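SAM-dependent methyltransferase (Thiobacillus denitrificans, PDB 5EPE) binds S-adenosyl-L-homocysteine, the spent form of the methyl donor, and probably transfers methyl groups from S-adenosylmethionine to an acceptor. Local coordinates at residues A[40-45]-A[108-113]; A[153-158]-A[231-236]; A[3-8]-A[212-217]. One frame throughout, in Å; residues are numbered along the deposited sequence.

Interaction 1: residues A[40-45]-A[108-113]; sequences VLDLGS and ACVGAS. With SAH (S-adenosyl-L-homocysteine), chain B.
Asp42 and Ala108 stand side by side on one face of two parallel strands, with OD1 of Asp42 lying 3.9 Å from CB of Ala108. With chi1 at -168°, CG of the aspartate points away from N and lies beside the carbonyl carbon, which leans OD1 toward Ala108, whose small methyl offers little obstruction. Ala108 is held on either side of Asp42: its N donates to Leu41 O at 2.8 Å, and Leu43 N gives Ala108 O a straight bond of 2.9 Å. Beyond the strands the amino N of S-adenosyl-L-homocysteine donates to Gly44 O at 2.8 Å and to Val110 O at 3.0 Å, so one amino group, probably protonated, bridges the chain just past one strand and the end of the other. Gly44 suits its place twice over: its phi is positive, and a CB would collide with the methyl of Ala112. These are the carboxyl ends of central parallel strands in a Rossmann-like methyltransferase fold, the glycine after the first strand holding the amino acid part of the ligand. Met50 of helix 49-58 touches Asp42 and Ala108; off that face, Leu43 packs on Leu125 and Leu126, and Cys109 on Thr122, of helix 119-127, while strand 61-66 continues the sheet beyond Asp42.

Interaction 2: residues A[153-158]-A[231-236]; sequences AKACHA and ATNTRE
Ala155 lays its methyl against the side-chain amide of Asn233, CB standing over one face of the amide, 3.5 Å from CG. Asn233 has CG anti to its carbonyl carbon (chi1 -60°), which carries the amide toward the end of helix 150-155; there a small residue such as alanine lets the backbones come close, the CA atoms of Ala155 and Asn233 being 6.4 Å apart. Next along the chain, Cys156 reaches across with its sulfur, SG standing 3.9 Å from Asn233 C and 4.1 Å from Thr234 OG1. Cys156 is poorly ordered, so this part of the packing is less certain. Trp143 of strand 134-143 also touches the cysteine. The polar groups look back into their own helix 216-237: Asn233 ND2 donates to Arg229 O and Thr234 OG1 is bonded to Arg229 NH2. Arg229, outside the two segments, also gives Ala155 O a weak hydrogen bond, a polar link from helix 216-237 to this region. With their polar ends already engaged by Arg229, Asn233 and Thr234 present mainly van der Waals surface to the other segment, and the two segments themselves meet by close fit, without hydrogen bonds between them.

Interaction 3: residues A[3-8]-A[212-217]; sequences IPRIFN and EDELAE. With SAH (S-adenosyl-L-homocysteine), chain B.
One carboxylate oxygen does two jobs here: OD1 of Asp213 takes a hydrogen bond from Arg5 NH2 at 2.9 Å on its syn lone pair, and from Leu215 N at 2.8 Å on the anti side. The other oxygen, OD2, receives Arg5 NH1 at 2.7 Å, so the guanidinium grips the acid end-on with two nitrogens. The match is not flat, for the two planes are turned 38° apart and NH1 approaches OD2 from 29° outside the carboxylate plane. Arginine suits this span because its chain, extended from CG to NE, carries the charge from helix 5-11 to the far segment. Leu215 slides alongside in the opposite direction, with CD1 3.3 Å from Arg5 NH2, while CD2 meets CD1 of Ile6 at 4.4 Å. Were Asp213 an alanine, the Arg5 guanidinium would probably lose its ionic mate and be less firmly fixed in its rotation, and Leu215 N would lose its capping acceptor. Trp206 of helix 189-209 touches Arg5, Asp213 and Leu215 alike. Ile3, just ahead of helix 5-11, places CG2 3.4 Å from O2' of the ligand ribose. The arrangement is an Asx turn at Asp213 within a type I beta turn that leads into helix 216-237, here doubling as a surface salt bridge.

How the interactions relate
The three contacts have centres 23 to 25 Å from one another, with nearest atoms about 9 to 11 Å apart, and none touches another. Interaction 1 belongs to the central sheet, within the methyltransferase domain, whereas interactions 2 and 3 sit at the two ends of helix 216-237: residues 212-217 lead into it and residues 231-236 fall near its finish, just before strand 238-247 returns to the sheet. Along the chain interaction 1 closes before interaction 2 opens, while interactions 2 and 3 alternate their segments. Interaction 3 brackets interaction 1 in sequence, and both reach S-adenosyl-L-homocysteine, interaction 1 at its amino group and ribose O4', interaction 3 at ribose O2'. Helix 216-237 thus connects the N-terminal helix, which follows the ligand-touching Ile3, with the end of helix 150-155.

Interaction 1: residues A[40-45]-A[108-113]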
loop_
_atom_site.group_PDB
_atom_site.type_symbol
_atom_site.label_atom_id
_atom_site.label_comp_id
_atom_site.label_asym_id
_atom_site.label_seq_id
_atom_site.Cartn_x
_atom_site.Cartn_y
_atom_site.Cartn_z
ATOM N N VAL A 40 -30.876 40.960 8.997
ATOM C CA VAL A 40 -30.609 39.553 8.733
ATOM C C VAL A 40 -31.924 38.825 8.510
ATOM O O VAL A 40 -32.847 39.004 9.277
ATOM C CB VAL A 40 -29.916 38.883 9.930
ATOM C CG1 VAL A 40 -29.529 37.441 9.582
ATOM C CG2 VAL A 40 -28.703 39.678 10.325
ATOM N N LEU A 41 -31.982 38.011 7.475
ATOM C CA LEU A 41 -33.060 37.042 7.233
ATOM C C LEU A 41 -32.493 35.648 7.427
ATOM O O LEU A 41 -31.413 35.328 6.872
ATOM C CB LEU A 41 -33.579 37.154 5.812
ATOM C CG LEU A 41 -34.661 36.144 5.384
ATOM C CD1 LEU A 41 -35.963 36.360 6.155
ATOM C CD2 LEU A 41 -34.893 36.238 3.894
ATOM N N ASP A 42 -33.191 34.827 8.206
ATOM C CA ASP A 42 -32.723 33.446 8.515
ATOM C C ASP A 42 -33.853 32.483 8.157
ATOM O O ASP A 42 -34.901 32.471 8.806
ATOM C CB ASP A 42 -32.304 33.330 9.968
ATOM C CG ASP A 42 -31.530 32.031 10.282
ATOM O OD1 ASP A 42 -31.119 31.250 9.342
ATOM O OD2 ASP A 42 -31.308 31.796 11.518
ATOM N N LEU A 43 -33.676 31.717 7.087
ATOM C CA LEU A 43 -34.672 30.710 6.683
ATOM C C LEU A 43 -34.329 29.326 7.270
ATOM O O LEU A 43 -33.279 28.739 6.962
ATOM C CB LEU A 43 -34.725 30.597 5.176
ATOM C CG LEU A 43 -35.055 31.901 4.451
ATOM C CD1 LEU A 43 -35.278 31.642 2.975
ATOM C CD2 LEU A 43 -36.297 32.570 5.043
ATOM N N GLY A 44 -35.252 28.784 8.060
ATOM C CA GLY A 44 -35.006 27.579 8.842
ATOM C C GLY A 44 -34.215 27.923 10.077
ATOM O O GLY A 44 -33.149 27.313 10.357
ATOM N N SER A 45 -34.744 28.894 10.833
ATOM C CA SER A 45 -34.023 29.523 11.923
ATOM C C SER A 45 -33.930 28.726 13.253
ATOM O O SER A 45 -33.302 29.199 14.203
ATOM C CB SER A 45 -34.550 30.932 12.158
ATOM O OG SER A 45 -35.928 30.921 12.364
ATOM N N ALA A 108 -29.587 34.145 5.094
ATOM C CA ALA A 108 -28.973 32.899 5.593
ATOM C C ALA A 108 -29.902 31.721 5.486
ATOM O O ALA A 108 -31.079 31.836 5.708
ATOM C CB ALA A 108 -28.564 33.056 7.035
ATOM N N CYS A 109 -29.350 30.563 5.153
ATOM C CA CYS A 109 -30.022 29.298 5.364
ATOM C C CYS A 109 -28.940 28.335 5.946
ATOM O O CYS A 109 -28.048 27.861 5.229
ATOM C CB CYS A 109 -30.595 28.753 4.067
ATOM S SG CYS A 109 -31.515 27.185 4.299
ATOM N N VAL A 110 -29.047 28.066 7.238
ATOM C CA VAL A 110 -28.045 27.330 7.953
ATOM C C VAL A 110 -28.539 25.898 8.204
ATOM O O VAL A 110 -29.151 25.587 9.206
ATOM C CB VAL A 110 -27.646 28.082 9.211
ATOM C CG1 VAL A 110 -26.499 27.357 9.968
ATOM C CG2 VAL A 110 -27.167 29.483 8.830
ATOM N N GLY A 111 -28.285 25.064 7.237
ATOM C CA GLY A 111 -28.632 23.630 7.282
ATOM C C GLY A 111 -30.090 23.341 6.989
ATOM O O GLY A 111 -30.711 22.510 7.669
ATOM N N ALA A 112 -30.697 24.067 6.062
ATOM C CA ALA A 112 -32.076 23.790 5.671
ATOM C C ALA A 112 -32.285 23.983 4.179
ATOM O O ALA A 112 -33.358 24.343 3.742
ATOM C CB ALA A 112 -33.034 24.620 6.478
ATOM N N SER A 113 -31.292 23.649 3.366
ATOM C CA SER A 113 -31.335 24.026 1.938
ATOM C C SER A 113 -32.312 23.183 1.070
ATOM O O SER A 113 -32.535 23.517 -0.073
ATOM C CB SER A 113 -29.928 24.020 1.343
ATOM O OG SER A 113 -29.313 22.742 1.514
HETATM N N SAH B . -30.574 27.089 11.442
HETATM C CA SAH B . -31.037 26.411 12.711
HETATM C CB SAH B . -31.838 25.164 12.385
HETATM C CG SAH B . -31.142 24.059 11.570
HETATM S SD SAH B . -32.018 22.516 11.589
HETATM C C SAH B . -29.898 26.071 13.646
HETATM O O SAH B . -28.741 25.978 13.194
HETATM O OXT SAH B . -30.090 25.874 14.865
HETATM C "C5'" SAH B . -33.173 22.580 10.189
HETATM C "C4'" SAH B . -34.368 23.480 10.517
HETATM O "O4'" SAH B . -35.181 23.655 9.348
HETATM C "C3'" SAH B . -35.289 22.936 11.624
HETATM O "O3'" SAH B . -35.393 23.942 12.649
HETATM C "C2'" SAH B . -36.641 22.697 10.946
HETATM O "O2'" SAH B . -37.743 23.046 11.771
HETATM C "C1'" SAH B . -36.556 23.666 9.799
HETATM N N9 SAH B . -37.368 23.442 8.592
HETATM C C8 SAH B . -37.525 22.268 7.908
HETATM N N7 SAH B . -38.255 22.447 6.830
HETATM C C5 SAH B . -38.574 23.810 6.828
HETATM C C6 SAH B . -39.344 24.624 5.955
HETATM N N6 SAH B . -39.927 24.101 4.852
HETATM N N1 SAH B . -39.468 25.950 6.215
HETATM C C2 SAH B . -38.875 26.446 7.327
HETATM N N3 SAH B . -38.146 25.757 8.229
HETATM C C4 SAH B . -38.022 24.426 7.913
#

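Interaction 2: residues A[153-158]-A[231-236]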
loop_
_atom_site.group_PDB
_atom_site.type_symbol
_atom_site.label_atom_id
_atom_site.label_comp_id
_atom_site.label_asym_id
_atom_site.label_seq_id
_atom_site.Cartn_x
_atom_site.Cartn_y
_atom_site.Cartn_z
ATOM N N ALA A 153 -21.343 6.617 3.843
ATOM C CA ALA A 153 -22.192 7.712 3.299
ATOM C C ALA A 153 -23.655 7.587 3.756
ATOM O O ALA A 153 -24.231 8.555 4.294
ATOM C CB ALA A 153 -22.084 7.801 1.787
ATOM N N LYS A 154 -24.218 6.393 3.625
ATOM C CA LYS A 154 -25.585 6.130 4.098
ATOM C C LYS A 154 -25.738 6.204 5.642
ATOM O O LYS A 154 -26.806 6.525 6.155
ATOM C CB LYS A 154 -26.055 4.781 3.586
ATOM C CG LYS A 154 -26.120 4.687 2.059
ATOM C CD LYS A 154 -26.680 3.319 1.689
ATOM C CE LYS A 154 -26.500 2.997 0.217
ATOM N NZ LYS A 154 -27.170 4.022 -0.624
ATOM N N ALA A 155 -24.659 5.932 6.370
ATOM C CA ALA A 155 -24.657 6.108 7.810
ATOM C C ALA A 155 -24.492 7.578 8.230
ATOM O O ALA A 155 -24.674 7.889 9.398
ATOM C CB ALA A 155 -23.558 5.264 8.430
ATOM N N CYS A 156 -24.092 8.444 7.284
ATOM C CA CYS A 156 -24.009 9.913 7.441
ATOM C C CYS A 156 -25.243 10.648 6.815
ATOM O O CYS A 156 -25.178 11.836 6.540
ATOM C CB CYS A 156 -22.683 10.435 6.801
ATOM S SG CYS A 156 -21.100 9.957 7.607
ATOM N N HIS A 157 -26.346 9.937 6.577
ATOM C CA HIS A 157 -27.600 10.527 6.088
ATOM C C HIS A 157 -27.532 11.103 4.643
ATOM O O HIS A 157 -28.356 11.956 4.280
ATOM C CB HIS A 157 -28.159 11.555 7.105
ATOM N N ALA A 158 -26.551 10.633 3.844
ATOM C CA ALA A 158 -26.470 10.820 2.367
ATOM C C ALA A 158 -26.955 9.529 1.664
ATOM O O ALA A 158 -27.096 8.516 2.304
ATOM C CB ALA A 158 -25.035 11.099 1.969
ATOM N N ALA A 231 -19.530 7.694 16.136
ATOM C CA ALA A 231 -18.076 7.649 16.262
ATOM C C ALA A 231 -17.401 6.965 15.042
ATOM O O ALA A 231 -16.352 7.379 14.613
ATOM C CB ALA A 231 -17.690 6.939 17.539
ATOM N N THR A 232 -18.008 5.909 14.537
ATOM C CA THR A 232 -17.479 5.165 13.401
ATOM C C THR A 232 -17.587 5.950 12.085
ATOM O O THR A 232 -16.670 5.920 11.257
ATOM C CB THR A 232 -18.219 3.796 13.276
ATOM O OG1 THR A 232 -18.028 3.062 14.489
ATOM C CG2 THR A 232 -17.763 2.939 12.063
ATOM N N ASN A 233 -18.712 6.635 11.899
ATOM C CA ASN A 233 -19.062 7.251 10.608
ATOM C C ASN A 233 -18.914 8.787 10.676
ATOM O O ASN A 233 -17.917 9.334 10.247
ATOM C CB ASN A 233 -20.466 6.777 10.206
ATOM C CG ASN A 233 -20.518 5.255 10.066
ATOM O OD1 ASN A 233 -19.873 4.714 9.207
ATOM N ND2 ASN A 233 -21.157 4.587 10.963
ATOM N N THR A 234 -19.812 9.471 11.326
ATOM C CA THR A 234 -19.856 10.898 11.244
ATOM C C THR A 234 -18.579 11.541 11.755
ATOM O O THR A 234 -18.055 12.476 11.099
ATOM C CB THR A 234 -21.057 11.385 12.040
ATOM O OG1 THR A 234 -22.202 10.687 11.531
ATOM C CG2 THR A 234 -21.278 12.878 11.974
ATOM N N ARG A 235 -18.128 11.154 12.960
ATOM C CA ARG A 235 -17.094 11.942 13.637
ATOM C C ARG A 235 -15.815 12.065 12.817
ATOM O O ARG A 235 -15.170 13.088 12.819
ATOM C CB ARG A 235 -16.816 11.362 15.024
ATOM C CG ARG A 235 -16.082 12.307 15.929
ATOM C CD ARG A 235 -15.911 11.741 17.329
ATOM N NE ARG A 235 -15.551 12.809 18.253
ATOM C CZ ARG A 235 -14.315 13.248 18.471
ATOM N NH1 ARG A 235 -13.292 12.658 17.949
ATOM N NH2 ARG A 235 -14.117 14.337 19.277
ATOM N N GLU A 236 -15.435 11.012 12.114
ATOM C CA GLU A 236 -14.245 10.985 11.314
ATOM C C GLU A 236 -14.425 11.494 9.881
ATOM O O GLU A 236 -13.537 12.080 9.341
ATOM C CB GLU A 236 -13.720 9.530 11.307
ATOM C CG GLU A 236 -13.093 9.131 12.692
ATOM C CD GLU A 236 -11.870 9.999 13.004
ATOM O OE1 GLU A 236 -11.040 10.173 12.081
ATOM O OE2 GLU A 236 -11.739 10.606 14.098
#

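Interaction 3: residues A[3-8]-A[212-217]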
loop_
_atom_site.group_PDB
_atom_site.type_symbol
_atom_site.label_atom_id
_atom_site.label_comp_id
_atom_site.label_asym_id
_atom_site.label_seq_id
_atom_site.Cartn_x
_atom_site.Cartn_y
_atom_site.Cartn_z
ATOM N N ILE A 3 -42.646 19.818 11.772
ATOM C CA ILE A 3 -41.661 18.786 11.430
ATOM C C ILE A 3 -42.040 17.490 12.171
ATOM O O ILE A 3 -42.844 17.522 13.097
ATOM C CB ILE A 3 -40.224 19.275 11.708
ATOM C CG1 ILE A 3 -39.946 19.417 13.221
ATOM C CG2 ILE A 3 -39.957 20.600 10.976
ATOM C CD1 ILE A 3 -38.482 19.683 13.525
ATOM N N PRO A 4 -41.500 16.347 11.742
ATOM C CA PRO A 4 -41.874 15.101 12.421
ATOM C C PRO A 4 -41.517 15.080 13.913
ATOM O O PRO A 4 -40.540 15.688 14.369
ATOM C CB PRO A 4 -41.048 14.032 11.696
ATOM C CG PRO A 4 -40.766 14.627 10.352
ATOM C CD PRO A 4 -40.560 16.106 10.629
ATOM N N ARG A 5 -42.321 14.333 14.642
ATOM C CA ARG A 5 -42.320 14.385 16.089
ATOM C C ARG A 5 -40.993 13.979 16.699
ATOM O O ARG A 5 -40.598 14.511 17.733
ATOM C CB ARG A 5 -43.415 13.472 16.613
ATOM C CG ARG A 5 -43.647 13.555 18.107
ATOM C CD ARG A 5 -44.883 12.735 18.483
ATOM N NE ARG A 5 -44.857 12.540 19.931
ATOM C CZ ARG A 5 -44.885 11.384 20.578
ATOM N NH1 ARG A 5 -44.818 11.433 21.915
ATOM N NH2 ARG A 5 -45.025 10.203 19.949
ATOM N N ILE A 6 -40.340 13.008 16.073
ATOM C CA ILE A 6 -39.091 12.499 16.559
ATOM C C ILE A 6 -37.990 13.560 16.635
ATOM O O ILE A 6 -37.162 13.498 17.530
ATOM C CB ILE A 6 -38.568 11.342 15.689
ATOM C CG1 ILE A 6 -37.444 10.574 16.426
ATOM C CG2 ILE A 6 -38.104 11.817 14.296
ATOM C CD1 ILE A 6 -37.968 9.364 17.160
ATOM N N PHE A 7 -37.962 14.495 15.681
ATOM C CA PHE A 7 -36.991 15.587 15.725
ATOM C C PHE A 7 -37.270 16.494 16.868
ATOM O O PHE A 7 -36.347 16.947 17.473
ATOM C CB PHE A 7 -36.985 16.413 14.435
ATOM C CG PHE A 7 -36.565 15.613 13.265
ATOM C CD1 PHE A 7 -35.230 15.253 13.123
ATOM C CD2 PHE A 7 -37.492 15.143 12.352
ATOM C CE1 PHE A 7 -34.814 14.468 12.054
ATOM C CE2 PHE A 7 -37.099 14.344 11.280
ATOM C CZ PHE A 7 -35.759 14.003 11.131
ATOM N N ASN A 8 -38.554 16.756 17.161
ATOM C CA ASN A 8 -38.893 17.635 18.257
ATOM C C ASN A 8 -38.474 16.961 19.565
ATOM O O ASN A 8 -37.955 17.625 20.458
ATOM C CB ASN A 8 -40.390 18.054 18.237
ATOM C CG ASN A 8 -40.707 19.094 17.160
ATOM O OD1 ASN A 8 -39.908 19.996 16.862
ATOM N ND2 ASN A 8 -41.904 19.013 16.600
ATOM N N GLU A 212 -44.405 3.947 27.605
ATOM C CA GLU A 212 -45.456 3.368 26.765
ATOM C C GLU A 212 -45.844 4.185 25.542
ATOM O O GLU A 212 -46.843 3.895 24.915
ATOM C CB GLU A 212 -46.654 3.011 27.643
ATOM C CG GLU A 212 -46.336 1.773 28.491
ATOM C CD GLU A 212 -46.982 1.815 29.844
ATOM O OE1 GLU A 212 -48.202 1.510 29.915
ATOM O OE2 GLU A 212 -46.261 2.158 30.817
ATOM N N ASP A 213 -45.023 5.161 25.170
ATOM C CA ASP A 213 -45.262 5.942 23.960
ATOM C C ASP A 213 -45.044 5.072 22.733
ATOM O O ASP A 213 -44.200 4.167 22.727
ATOM C CB ASP A 213 -44.339 7.140 23.925
ATOM C CG ASP A 213 -44.703 8.156 22.842
ATOM O OD1 ASP A 213 -44.313 8.009 21.660
ATOM O OD2 ASP A 213 -45.365 9.157 23.187
ATOM N N GLU A 214 -45.816 5.352 21.696
ATOM C CA GLU A 214 -45.713 4.649 20.421
ATOM C C GLU A 214 -44.303 4.738 19.830
ATOM O O GLU A 214 -43.891 3.812 19.171
ATOM C CB GLU A 214 -46.766 5.150 19.389
ATOM C CG GLU A 214 -46.578 6.583 18.862
ATOM C CD GLU A 214 -47.726 7.043 17.940
ATOM O OE1 GLU A 214 -48.892 6.934 18.345
ATOM O OE2 GLU A 214 -47.483 7.520 16.804
ATOM N N LEU A 215 -43.590 5.837 20.065
ATOM C CA LEU A 215 -42.183 5.975 19.649
ATOM C C LEU A 215 -41.075 5.404 20.601
ATOM O O LEU A 215 -39.883 5.449 20.231
ATOM C CB LEU A 215 -41.885 7.461 19.374
ATOM C CG LEU A 215 -42.543 8.066 18.144
ATOM C CD1 LEU A 215 -42.344 9.574 18.099
ATOM C CD2 LEU A 215 -41.971 7.443 16.874
ATOM N N ALA A 216 -41.434 4.899 21.791
ATOM C CA ALA A 216 -40.434 4.428 22.772
ATOM C C ALA A 216 -39.524 3.317 22.206
ATOM O O ALA A 216 -38.323 3.287 22.488
ATOM C CB ALA A 216 -41.091 3.957 24.072
ATOM N N GLU A 217 -40.109 2.412 21.425
ATOM C CA GLU A 217 -39.353 1.330 20.819
ATOM C C GLU A 217 -38.290 1.878 19.847
ATOM O O GLU A 217 -37.130 1.523 19.961
ATOM C CB GLU A 217 -40.313 0.386 20.122
ATOM C CG GLU A 217 -39.722 -0.971 19.798
ATOM C CD GLU A 217 -40.789 -1.986 19.395
ATOM O OE1 GLU A 217 -41.666 -2.303 20.242
ATOM O OE2 GLU A 217 -40.759 -2.460 18.227
HETATM N N SAH B . -30.574 27.089 11.442
HETATM C CA SAH B . -31.037 26.411 12.711
HETATM C CB SAH B . -31.838 25.164 12.385
HETATM C CG SAH B . -31.142 24.059 11.570
HETATM S SD SAH B . -32.018 22.516 11.589
HETATM C C SAH B . -29.898 26.071 13.646
HETATM O O SAH B . -28.741 25.978 13.194
HETATM O OXT SAH B . -30.090 25.874 14.865
HETATM C "C5'" SAH B . -33.173 22.580 10.189
HETATM C "C4'" SAH B . -34.368 23.480 10.517
HETATM O "O4'" SAH B . -35.181 23.655 9.348
HETATM C "C3'" SAH B . -35.289 22.936 11.624
HETATM O "O3'" SAH B . -35.393 23.942 12.649
HETATM C "C2'" SAH B . -36.641 22.697 10.946
HETATM O "O2'" SAH B . -37.743 23.046 11.771
HETATM C "C1'" SAH B . -36.556 23.666 9.799
HETATM N N9 SAH B . -37.368 23.442 8.592
HETATM C C8 SAH B . -37.525 22.268 7.908
HETATM N N7 SAH B . -38.255 22.447 6.830
HETATM C C5 SAH B . -38.574 23.810 6.828
HETATM C C6 SAH B . -39.344 24.624 5.955
HETATM N N6 SAH B . -39.927 24.101 4.852
HETATM N N1 SAH B . -39.468 25.950 6.215
HETATM C C2 SAH B . -38.875 26.446 7.327
HETATM N N3 SAH B . -38.146 25.757 8.229
HETATM C C4 SAH B . -38.022 24.426 7.913
#